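Local coordinates for penicillin-binding 1 transmembrane protein MrcA (Nitrosomonas europaea ATCC 19718, PDB 3D0F) that probably polymerises and cross-links peptidoglycan strands in cell wall synthesis, the piece here being its OB-like domain, at residues 40-44 with 83-87. Numbering follows the deposited sequence. Where two conformers were deposited one is given.
Sequences VVLSA and RIRPG
Val41 and Ile84 meet through methyls set by their first torsions. In Val41, chi1 of 172° turns CG1 anti to the backbone N and CG2 anti to the carbonyl carbon. Val41 CG1 then lies 3.6 Å from Arg85 O, and Val41 CG2 lies 3.8 Å from Ile84 CG2. Ile84, with chi1 of -68°, swings CG1 away from its carbonyl carbon and turns CG2 to this contact. The two side chains cross at about a right angle. Ala44 CB packs on the same methyl, 3.9 Å from Ile84 CG2. Phe72, Leu73 and Ala69 also touch Ile84.

One direct hydrogen bond joins the backbones. Gly87 N donates to Val41 O at 2.8 Å. The bond is nearly straight, and the donor is tilted 27° from the carbonyl plane. Pro86 CA adds a CA-H...O contact to the same oxygen. The proline ring lies beside the next carbonyl, with Pro86 CG 3.6 Å from Leu42 O. At the far end, one water donates to Ala44 O and accepts from Arg83 NH1.

Leu13 of the second subunit packs on Val40 and Pro86, and Phe10 of that subunit makes a cation-pi contact with Arg85. Leu42 and Ser43 form a classic beta bulge opposite Glu50 of strand 48-53. The loop thus meets strand 37-45 beside its bulge, just before strand 88-94 pairs antiparallel with it in the five-stranded sheet of this OB-like domain.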
loop_
_atom_site.group_PDB
_atom_site.type_symbol
_atom_site.label_atom_id
_atom_site.label_comp_id
_atom_site.label_asym_id
_atom_site.label_seq_id
_atom_site.Cartn_x
_atom_site.Cartn_y
_atom_site.Cartn_z
ATOM N N VAL A 40 -2.694 10.342 -9.571
ATOM C CA VAL A 40 -3.433 11.250 -10.452
ATOM C C VAL A 40 -2.754 11.292 -11.802
ATOM O O VAL A 40 -1.546 11.506 -11.896
ATOM C CB VAL A 40 -3.574 12.698 -9.897
ATOM C CG1 VAL A 40 -2.217 13.342 -9.628
ATOM C CG2 VAL A 40 -4.367 13.575 -10.859
ATOM N N VAL A 41 -3.534 11.106 -12.845
ATOM C CA VAL A 41 -3.009 11.088 -14.210
ATOM C C VAL A 41 -2.573 12.487 -14.667
ATOM O O VAL A 41 -3.312 13.472 -14.494
ATOM C CB VAL A 41 -4.008 10.445 -15.202
ATOM C CG1 VAL A 41 -3.508 10.629 -16.707
ATOM C CG2 VAL A 41 -4.206 8.949 -14.824
ATOM N N LEU A 42 -1.356 12.549 -15.196
ATOM C CA LEU A 42 -0.812 13.771 -15.799
ATOM C C LEU A 42 -0.926 13.781 -17.327
ATOM O O LEU A 42 -1.104 14.831 -17.924
ATOM C CB LEU A 42 0.670 13.935 -15.409
ATOM C CG LEU A 42 0.901 13.906 -13.896
ATOM C CD1 LEU A 42 2.394 14.113 -13.603
ATOM C CD2 LEU A 42 0.030 14.887 -13.103
ATOM N N SER A 43 -0.716 12.637 -17.974
ATOM C CA SER A 43 -0.850 12.495 -19.372
ATOM C C SER A 43 -1.301 11.088 -19.695
ATOM O O SER A 43 -0.993 10.170 -18.953
ATOM C CB SER A 43 0.465 12.810 -20.048
ATOM O OG SER A 43 1.399 11.789 -19.856
ATOM N N ALA A 44 -1.988 10.923 -20.827
ATOM C CA ALA A 44 -2.480 9.597 -21.226
ATOM C C ALA A 44 -2.611 9.454 -22.703
ATOM O O ALA A 44 -3.154 10.324 -23.390
ATOM C CB ALA A 44 -3.800 9.290 -20.590
ATOM N N ARG A 83 -13.148 8.302 -19.965
ATOM C CA ARG A 83 -11.810 7.797 -20.255
ATOM C C ARG A 83 -10.759 8.388 -19.313
ATOM O O ARG A 83 -10.961 9.450 -18.739
ATOM C CB ARG A 83 -11.415 8.059 -21.694
ATOM C CG ARG A 83 -11.107 9.463 -21.979
ATOM C CD ARG A 83 -10.821 9.705 -23.472
ATOM N NE ARG A 83 -10.634 11.134 -23.605
ATOM C CZ ARG A 83 -9.479 11.804 -23.469
ATOM N NH1 ARG A 83 -8.294 11.196 -23.202
ATOM N NH2 ARG A 83 -9.517 13.126 -23.591
ATOM N N ILE A 84 -9.655 7.689 -19.208
ATOM C CA ILE A 84 -8.467 8.184 -18.507
ATOM C C ILE A 84 -7.907 9.391 -19.271
ATOM O O ILE A 84 -7.714 9.337 -20.499
ATOM C CB ILE A 84 -7.436 7.088 -18.371
ATOM C CG1 ILE A 84 -7.970 6.022 -17.396
ATOM C CG2 ILE A 84 -6.077 7.645 -17.897
ATOM C CD1 ILE A 84 -7.312 4.663 -17.465
ATOM N N ARG A 85 -7.656 10.470 -18.537
ATOM C CA ARG A 85 -7.282 11.790 -19.104
ATOM C C ARG A 85 -6.588 12.558 -17.986
ATOM O O ARG A 85 -6.710 12.194 -16.811
ATOM C CB ARG A 85 -8.514 12.573 -19.603
ATOM C CG ARG A 85 -9.264 13.470 -18.547
ATOM C CD ARG A 85 -10.274 14.467 -19.200
ATOM N NE ARG A 85 -10.816 15.437 -18.232
ATOM C CZ ARG A 85 -12.012 15.361 -17.652
ATOM N NH1 ARG A 85 -12.883 14.413 -17.988
ATOM N NH2 ARG A 85 -12.371 16.294 -16.770
ATOM N N PRO A 86 -5.879 13.655 -18.312
ATOM C CA PRO A 86 -5.275 14.369 -17.186
ATOM C C PRO A 86 -6.239 14.774 -16.072
ATOM O O PRO A 86 -7.297 15.383 -16.338
ATOM C CB PRO A 86 -4.624 15.582 -17.844
ATOM C CG PRO A 86 -4.412 15.177 -19.223
ATOM C CD PRO A 86 -5.522 14.259 -19.601
ATOM N N GLY A 87 -5.861 14.453 -14.850
ATOM C CA GLY A 87 -6.670 14.663 -13.661
ATOM C C GLY A 87 -7.388 13.427 -13.169
ATOM O O GLY A 87 -7.897 13.422 -12.062
HETATM O O HOH W 1 -5.209 12.098 -22.458
#